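UV damage endonuclease (Sulfolobus acidocaldarius, PDB 3TC3) probably cuts DNA beside UV-induced lesions as a manganese-binding TIM-barrel endonuclease of the UvdE family, starting excision repair. Local coordinates at residues A[25-30]-A[76-81]; A[124-129]-A[159-164]. One frame throughout, in Å; residues are numbered along the deposited sequence.

Interaction 1 (A[25-30]-A[76-81])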
ATOM      1  N   GLY A  25       1.902   2.727  10.550  1.00 10.57           N
ATOM      2  CA  GLY A  25       0.668   2.131  10.020  1.00 10.29           C
ATOM      3  C   GLY A  25       0.614   0.652  10.054  1.00 10.19           C
ATOM      4  O   GLY A  25       1.591  -0.006  10.276  1.00 10.75           O
ATOM      5  N   TYR A  26      -0.626   0.175   9.799  1.00  9.88           N
ATOM      6  CA  TYR A  26      -0.811  -1.285   9.541  1.00  9.08           C
ATOM      7  C   TYR A  26      -1.787  -1.438   8.383  1.00  9.54           C
ATOM      8  O   TYR A  26      -2.346  -0.444   7.884  1.00  9.11           O
ATOM      9  CB  TYR A  26      -1.148  -2.077  10.775  1.00  9.76           C
ATOM     10  CG  TYR A  26      -2.436  -1.668  11.403  1.00  9.72           C
ATOM     11  CD1 TYR A  26      -2.527  -0.483  12.227  1.00 11.45           C
ATOM     12  CD2 TYR A  26      -3.632  -2.434  11.184  1.00 10.30           C
ATOM     13  CE1 TYR A  26      -3.752  -0.081  12.806  1.00 11.42           C
ATOM     14  CE2 TYR A  26      -4.842  -2.003  11.748  1.00 10.58           C
ATOM     15  CZ  TYR A  26      -4.884  -0.827  12.519  1.00 12.14           C
ATOM     16  OH  TYR A  26      -6.127  -0.499  13.081  1.00 12.43           O
ATOM     17  N   VAL A  27      -2.068  -2.699   8.028  1.00  8.78           N
ATOM     18  CA  VAL A  27      -2.684  -2.967   6.686  1.00  9.02           C
ATOM     19  C   VAL A  27      -4.094  -3.550   6.831  1.00 10.32           C
ATOM     20  O   VAL A  27      -4.302  -4.576   7.510  1.00 10.68           O
ATOM     21  CB  VAL A  27      -1.813  -4.004   5.976  1.00  9.07           C
ATOM     22  CG1 VAL A  27      -2.482  -4.529   4.640  1.00  9.36           C
ATOM     23  CG2 VAL A  27      -0.399  -3.386   5.715  1.00  8.74           C
ATOM     24  N   SER A  28      -5.062  -2.943   6.135  1.00 10.19           N
ATOM     25  CA  SER A  28      -6.401  -3.523   5.722  1.00 11.55           C
ATOM     26  C   SER A  28      -7.477  -3.634   6.782  1.00 12.25           C
ATOM     27  O   SER A  28      -8.603  -3.247   6.519  1.00 13.53           O
ATOM     28  CB  SER A  28      -6.223  -4.859   4.983  1.00 13.52           C
ATOM     29  OG  SER A  28      -5.754  -4.541   3.675  1.00 15.33           O
ATOM     30  N   THR A  29      -7.142  -4.192   7.939  1.00 11.64           N
ATOM     31  CA  THR A  29      -8.223  -4.426   8.945  1.00 13.35           C
ATOM     32  C   THR A  29      -7.559  -4.599  10.294  1.00 12.01           C
ATOM     33  O   THR A  29      -6.319  -4.600  10.407  1.00 12.21           O
ATOM     34  CB  THR A  29      -9.133  -5.604   8.559  1.00 14.70           C
ATOM     35  OG1 THR A  29     -10.345  -5.539   9.309  1.00 16.92           O
ATOM     36  CG2 THR A  29      -8.429  -6.943   8.719  1.00 16.08           C
ATOM     37  N   ASN A  30      -8.398  -4.556  11.330  1.00 11.77           N
ATOM     38  CA  ASN A  30      -7.918  -4.566  12.712  1.00 12.65           C
ATOM     39  C   ASN A  30      -8.642  -5.747  13.344  1.00 12.94           C
ATOM     40  O   ASN A  30      -9.869  -5.810  13.426  1.00 13.69           O
ATOM     41  CB  ASN A  30      -8.285  -3.213  13.357  1.00 13.34           C
ATOM     42  CG  ASN A  30      -7.871  -3.112  14.811  1.00 13.33           C
ATOM     43  OD1 ASN A  30      -8.146  -4.071  15.563  1.00 15.23           O
ATOM     44  ND2 ASN A  30      -7.290  -1.983  15.252  1.00 14.47           N
ATOM     45  N   PHE A  76      -0.992   6.313  10.045  1.00 12.87           N
ATOM     46  CA  PHE A  76      -0.810   5.829   8.631  1.00 10.99           C
ATOM     47  C   PHE A  76      -1.700   4.553   8.543  1.00 10.24           C
ATOM     48  O   PHE A  76      -1.842   3.774   9.495  1.00 11.15           O
ATOM     49  CB  PHE A  76       0.738   5.517   8.491  1.00 10.52           C
ATOM     50  CG  PHE A  76       1.223   5.105   7.094  1.00 10.60           C
ATOM     51  CD1 PHE A  76       0.463   5.327   5.900  1.00  9.93           C
ATOM     52  CD2 PHE A  76       2.544   4.577   7.023  1.00  9.72           C
ATOM     53  CE1 PHE A  76       1.054   4.967   4.661  1.00  9.59           C
ATOM     54  CE2 PHE A  76       3.133   4.181   5.800  1.00 10.12           C
ATOM     55  CZ  PHE A  76       2.362   4.409   4.579  1.00  9.22           C
ATOM     56  N   PHE A  77      -2.314   4.338   7.374  1.00  9.69           N
ATOM     57  CA  PHE A  77      -3.133   3.126   7.180  1.00  9.99           C
ATOM     58  C   PHE A  77      -3.123   2.737   5.725  1.00  9.91           C
ATOM     59  O   PHE A  77      -3.116   3.601   4.850  1.00 10.03           O
ATOM     60  CB  PHE A  77      -4.590   3.398   7.632  1.00 11.40           C
ATOM     61  CG  PHE A  77      -5.377   2.130   7.772  1.00 11.54           C
ATOM     62  CD1 PHE A  77      -5.055   1.181   8.792  1.00 11.32           C
ATOM     63  CD2 PHE A  77      -6.471   1.832   6.873  1.00 11.60           C
ATOM     64  CE1 PHE A  77      -5.768  -0.058   8.804  1.00 12.46           C
ATOM     65  CE2 PHE A  77      -7.187   0.613   6.969  1.00 12.07           C
ATOM     66  CZ  PHE A  77      -6.840  -0.337   7.992  1.00 12.58           C
ATOM     67  N   ARG A  78      -3.160   1.435   5.487  1.00  9.42           N
ATOM     68  CA  ARG A  78      -3.272   0.873   4.111  1.00  9.51           C
ATOM     69  C   ARG A  78      -4.698   0.383   3.939  1.00  9.27           C
ATOM     70  O   ARG A  78      -5.093  -0.615   4.522  1.00 10.32           O
ATOM     71  CB  ARG A  78      -2.218  -0.202   3.729  1.00  9.98           C
ATOM     72  CG  ARG A  78      -2.370  -0.545   2.176  1.00 11.38           C
ATOM     73  CD  ARG A  78      -1.401  -1.751   1.819  1.00 14.10           C
ATOM     74  NE  ARG A  78       0.025  -1.356   2.020  1.00 17.02           N
ATOM     75  CZ  ARG A  78       0.958  -2.314   2.156  1.00 13.17           C
ATOM     76  NH1 ARG A  78       0.631  -3.596   2.073  1.00 16.94           N
ATOM     77  NH2 ARG A  78       2.180  -1.993   2.322  1.00 16.15           N
ATOM     78  N   ILE A  79      -5.512   1.135   3.191  1.00  9.15           N
ATOM     79  CA  ILE A  79      -6.947   0.744   2.997  1.00  9.61           C
ATOM     80  C   ILE A  79      -7.029  -0.513   2.133  1.00  9.73           C
ATOM     81  O   ILE A  79      -6.323  -0.651   1.118  1.00  9.70           O
ATOM     82  CB  ILE A  79      -7.689   1.886   2.343  1.00 10.17           C
ATOM     83  CG1 ILE A  79      -7.739   3.060   3.307  1.00 11.20           C
ATOM     84  CG2 ILE A  79      -9.131   1.441   1.942  1.00 10.10           C
ATOM     85  CD1 ILE A  79      -8.444   4.356   2.700  1.00 13.14           C
ATOM     86  N   SER A  80      -7.882  -1.422   2.584  1.00 10.99           N
ATOM     87  CA  SER A  80      -8.041  -2.678   1.864  1.00 11.22           C
ATOM     88  C   SER A  80      -8.564  -2.495   0.421  1.00 10.78           C
ATOM     89  O   SER A  80      -9.486  -1.677   0.192  1.00 11.01           O
ATOM     90  CB  SER A  80      -9.088  -3.558   2.625  1.00 11.88           C
ATOM     91  OG  SER A  80      -9.367  -4.713   1.808  1.00 13.76           O
ATOM     92  N   SER A  81      -7.999  -3.232  -0.504  1.00 10.59           N
ATOM     93  CA  SER A  81      -8.511  -3.261  -1.925  1.00 10.67           C
ATOM     94  C   SER A  81      -9.856  -3.921  -1.998  1.00 11.18           C
ATOM     95  O   SER A  81     -10.575  -3.762  -3.015  1.00 12.23           O
ATOM     96  CB  SER A  81      -7.512  -3.926  -2.861  1.00 10.46           C
ATOM     97  OG  SER A  81      -6.289  -3.219  -2.781  1.00 10.36           O
TER
HETATM   98  O   HOH W   1      -9.336  -1.081   4.902  1.00 13.01           O
HETATM   99  O   HOH W   2      -7.426  -6.699   1.964  1.00 20.42           O
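Two backbone hydrogen bonds join Tyr26 and Ser28 to Arg78. Arg78 N donates to Tyr26 O over 3.2 Å. Ser28 N donates to Arg78 O over 2.8 Å. Both polar backbone atoms of Arg78 are therefore used by residues 26 and 28. Tyr26 N is buried by the contact and has no partner in the model. Farther along, water links Ser28 to Ser80. Water 1 donates to Ser28 O and accepts from Ser80 N, at 2.8 Å from each. Water 2 joins Ser28 OG to Ser80 OG, and Ser80 OG is also bonded to Asn82 N. The strands are the first two of the parallel eight-stranded TIM barrel, and helix 48-71 connects them. On the side toward that helix, the edge of the Phe77 ring meets a face of Tyr26 in a T-shaped stack, planes at 81°. Phe77 CE1 is 3.6 Å from Tyr26 CE2. Tyr26 OH accepts from Asn30 ND2 at 2.9 Å and bonds to Asn69 OD1 as well. On the other face of the sheet, Val27 CG2 sits over the Arg78 guanidinium, 3.8 Å from NH1. Arg78 NH2 forms salt bridges with Asp251 and Glu288, two ligands of the manganese ion.

Interaction 2 (A[124-129]-A[159-164])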
ATOM      1  N   GLN A 124      -0.813  -8.707  -6.535  1.00 21.74           N
ATOM      2  CA  GLN A 124      -0.157  -9.406  -7.613  1.00 23.17           C
ATOM      3  C   GLN A 124      -0.916  -9.426  -8.886  1.00 21.21           C
ATOM      4  O   GLN A 124      -0.269  -9.559  -9.924  1.00 23.48           O
ATOM      5  CB  GLN A 124       0.112 -10.886  -7.140  1.00 27.07           C
ATOM      6  CG  GLN A 124      -0.018 -11.923  -8.256  1.00 37.52           C
ATOM      7  CD  GLN A 124       0.546 -13.232  -7.848  1.00 35.29           C
ATOM      8  OE1 GLN A 124      -0.112 -13.981  -7.131  1.00 42.25           O
ATOM      9  NE2 GLN A 124       1.774 -13.503  -8.256  1.00 39.37           N
ATOM     10  N   TYR A 125      -2.243  -9.253  -8.905  1.00 17.59           N
ATOM     11  CA  TYR A 125      -2.815  -9.276 -10.239  1.00 17.97           C
ATOM     12  C   TYR A 125      -2.707  -7.975 -11.041  1.00 14.48           C
ATOM     13  O   TYR A 125      -2.987  -8.038 -12.249  1.00 15.53           O
ATOM     14  CB  TYR A 125      -4.156  -9.948 -10.402  1.00 22.78           C
ATOM     15  CG  TYR A 125      -4.104 -11.400  -9.833  1.00 27.65           C
ATOM     16  CD1 TYR A 125      -3.338 -12.455 -10.468  1.00 25.37           C
ATOM     17  CD2 TYR A 125      -4.734 -11.686  -8.612  1.00 27.60           C
ATOM     18  CE1 TYR A 125      -3.273 -13.722  -9.918  1.00 32.64           C
ATOM     19  CE2 TYR A 125      -4.689 -12.967  -8.075  1.00 33.63           C
ATOM     20  CZ  TYR A 125      -3.964 -13.969  -8.700  1.00 34.30           C
ATOM     21  OH  TYR A 125      -3.988 -15.219  -8.092  1.00 39.95           O
ATOM     22  N   VAL A 126      -2.228  -6.915 -10.424  1.00 13.52           N
ATOM     23  CA  VAL A 126      -1.852  -5.760 -11.248  1.00 12.20           C
ATOM     24  C   VAL A 126      -0.431  -5.995 -11.791  1.00 11.59           C
ATOM     25  O   VAL A 126       0.553  -6.000 -11.047  1.00 13.61           O
ATOM     26  CB  VAL A 126      -1.954  -4.459 -10.406  1.00 12.34           C
ATOM     27  CG1 VAL A 126      -1.415  -3.217 -11.179  1.00 14.53           C
ATOM     28  CG2 VAL A 126      -3.415  -4.316 -10.098  1.00 15.54           C
ATOM     29  N   VAL A 127      -0.389  -6.091 -13.116  1.00 11.24           N
ATOM     30  CA  VAL A 127       0.919  -6.325 -13.803  1.00 11.84           C
ATOM     31  C   VAL A 127       0.977  -5.294 -14.922  1.00 11.67           C
ATOM     32  O   VAL A 127       0.613  -5.552 -16.084  1.00 13.07           O
ATOM     33  CB  VAL A 127       1.011  -7.762 -14.406  1.00 12.69           C
ATOM     34  CG1 VAL A 127       2.467  -7.897 -14.889  1.00 13.46           C
ATOM     35  CG2 VAL A 127       0.659  -8.812 -13.321  1.00 14.43           C
ATOM     36  N   LEU A 128       1.433  -4.089 -14.548  1.00 11.33           N
ATOM     37  CA  LEU A 128       1.270  -2.930 -15.462  1.00 11.45           C
ATOM     38  C   LEU A 128       2.167  -3.144 -16.676  1.00 12.11           C
ATOM     39  O   LEU A 128       1.843  -2.611 -17.745  1.00 13.01           O
ATOM     40  CB  LEU A 128       1.629  -1.626 -14.697  1.00 11.58           C
ATOM     41  CG  LEU A 128       1.550  -0.403 -15.670  1.00 11.43           C
ATOM     42  CD1 LEU A 128       0.100  -0.140 -16.148  1.00 13.25           C
ATOM     43  CD2 LEU A 128       1.966   0.758 -14.793  1.00 13.41           C
ATOM     44  N   ASN A 129       3.259  -3.917 -16.503  1.00 12.35           N
ATOM     45  CA  ASN A 129       4.201  -4.119 -17.617  1.00 12.62           C
ATOM     46  C   ASN A 129       4.019  -5.484 -18.260  1.00 12.55           C
ATOM     47  O   ASN A 129       4.934  -6.059 -18.924  1.00 13.74           O
ATOM     48  CB  ASN A 129       5.633  -3.998 -17.106  1.00 13.53           C
ATOM     49  CG  ASN A 129       6.052  -5.190 -16.285  1.00 14.04           C
ATOM     50  OD1 ASN A 129       5.224  -5.980 -15.819  1.00 14.41           O
ATOM     51  ND2 ASN A 129       7.387  -5.419 -16.231  1.00 15.12           N
ATOM     52  N   ILE A 159      -0.888   4.732  -4.358  1.00 10.62           N
ATOM     53  CA  ILE A 159      -1.243   3.374  -4.819  1.00 10.07           C
ATOM     54  C   ILE A 159       0.050   2.754  -5.149  1.00 10.56           C
ATOM     55  O   ILE A 159       0.739   3.184  -6.103  1.00 10.91           O
ATOM     56  CB  ILE A 159      -2.179   3.438  -6.108  1.00 10.52           C
ATOM     57  CG1 ILE A 159      -3.464   4.189  -5.766  1.00 11.82           C
ATOM     58  CG2 ILE A 159      -2.434   2.015  -6.560  1.00 11.44           C
ATOM     59  CD1 ILE A 159      -4.252   4.582  -7.110  1.00 11.66           C
ATOM     60  N   GLN A 160       0.421   1.720  -4.386  1.00 10.04           N
ATOM     61  CA  GLN A 160       1.770   1.114  -4.527  1.00 11.05           C
ATOM     62  C   GLN A 160       1.616  -0.191  -5.319  1.00 10.83           C
ATOM     63  O   GLN A 160       0.762  -1.118  -5.026  1.00 11.15           O
ATOM     64  CB  GLN A 160       2.377   0.847  -3.138  1.00 13.71           C
ATOM     65  CG  GLN A 160       1.725  -0.109  -2.323  1.00 16.74           C
ATOM     66  CD  GLN A 160       2.402  -0.056  -0.932  1.00 19.25           C
ATOM     67  OE1 GLN A 160       1.941   0.754  -0.098  1.00 24.65           O
ATOM     68  NE2 GLN A 160       3.559  -0.773  -0.739  1.00 19.92           N
ATOM     69  N   ILE A 161       2.546  -0.339  -6.271  1.00 10.96           N
ATOM     70  CA  ILE A 161       2.615  -1.596  -7.007  1.00 10.72           C
ATOM     71  C   ILE A 161       4.058  -2.107  -7.195  1.00 11.58           C
ATOM     72  O   ILE A 161       4.954  -1.344  -6.982  1.00 11.06           O
ATOM     73  CB  ILE A 161       1.998  -1.494  -8.423  1.00 11.49           C
ATOM     74  CG1 ILE A 161       2.743  -0.442  -9.239  1.00 12.31           C
ATOM     75  CG2 ILE A 161       0.484  -1.178  -8.266  1.00 11.81           C
ATOM     76  CD1 ILE A 161       2.268  -0.429 -10.813  1.00 14.63           C
ATOM     77  N   HIS A 162       4.204  -3.424  -7.445  1.00 12.64           N
ATOM     78  CA  HIS A 162       5.499  -3.932  -7.905  1.00 13.58           C
ATOM     79  C   HIS A 162       5.653  -3.643  -9.375  1.00 12.86           C
ATOM     80  O   HIS A 162       4.712  -3.271 -10.133  1.00 14.90           O
ATOM     81  CB  HIS A 162       5.512  -5.423  -7.642  1.00 15.13           C
ATOM     82  CG  HIS A 162       5.666  -5.745  -6.213  1.00 20.21           C
ATOM     83  ND1 HIS A 162       4.852  -6.591  -5.571  1.00 32.65           N
ATOM     84  CD2 HIS A 162       6.578  -5.277  -5.269  1.00 21.39           C
ATOM     85  CE1 HIS A 162       5.268  -6.719  -4.273  1.00 30.95           C
ATOM     86  NE2 HIS A 162       6.317  -5.910  -4.091  1.00 27.19           N
ATOM     87  N   VAL A 163       6.893  -3.790  -9.880  1.00 11.93           N
ATOM     88  CA  VAL A 163       7.143  -3.528 -11.271  1.00 12.71           C
ATOM     89  C   VAL A 163       6.345  -4.512 -12.151  1.00 14.17           C
ATOM     90  O   VAL A 163       5.861  -4.166 -13.244  1.00 15.46           O
ATOM     91  CB  VAL A 163       8.681  -3.514 -11.581  1.00 13.85           C
ATOM     92  CG1 VAL A 163       8.847  -3.362 -13.029  1.00 15.53           C
ATOM     93  CG2 VAL A 163       9.280  -2.339 -10.880  1.00 14.34           C
ATOM     94  N   GLY A 164       6.313  -5.746 -11.671  1.00 14.80           N
ATOM     95  CA  GLY A 164       5.473  -6.694 -12.346  1.00 15.08           C
ATOM     96  C   GLY A 164       6.245  -7.903 -12.910  1.00 16.48           C
ATOM     97  O   GLY A 164       7.003  -8.623 -12.226  1.00 17.54           O
TER
HETATM   98  O   HOH W   3       2.695  -3.981 -12.025  1.00 19.28           O
HETATM   99  O   HOH W   4       1.792  -5.080  -8.279  1.00 23.93           O
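Ile161 meets Val126 and Leu128 with two different branches. Its CG2 methyl lies 4.0 Å from Val126 CG1, and these two side chains cross at about a right angle. Its CD1 end reaches Leu128, 4.1 Å from CB, with CD2 of that leucine only slightly farther off. With chi1 at 60°, CG1 lies between the backbone N and the carbonyl carbon and carries CD1 to Leu128, while CG2, anti to the carbonyl carbon, faces Val126. Phe177 of helix 170-181 packs on Ile161 and Leu128 as well. Strand 158-162 is the fourth of the TIM barrel, and residues 124-129 belong to the loop between the third strand and helix 133-153. The contact thus lays this loop against the C-terminal end of the next strand. There Asn129 crosses Val163 at about a right angle. Val163 O sits over the face of the Asn129 amide, 3.2 Å from CG; OD1 is as close to it, but both are acceptors and no bond forms. The chi1 of 73° turns this amide toward Val163, and its ND2 is held by Ser165 O and Ser173 O. Val127 CG1 rests on Gly164 CA at 4.1 Å, where the glycine has no side chain to intervene. Water 4 donates to Val126 O and accepts from His162 N at 3.0 Å. Water 3 accepts from Leu128 N at 2.8 Å and lies near Val126 O and His162 O.

How the interactions relate
From the N terminus, the chain runs up strand 22-27, through helix 48-71 and into strand 76-78, where interaction 1 closes the first loop. It continues through strand 117-120 to the loop at 124-129. After helix 133-153 it enters strand 158-162, and interaction 2 closes a second, shorter loop of 29 residues. The two loops follow in series and neither nest nor cross. Interaction 1 joins neighbouring barrel strands, whereas interaction 2 ties a strand end to the loop after the preceding strand. Their centres lie about 18 Å apart. They meet by packing inside the barrel, where Arg78 NE is 3.6 Å from Gln160 OE1.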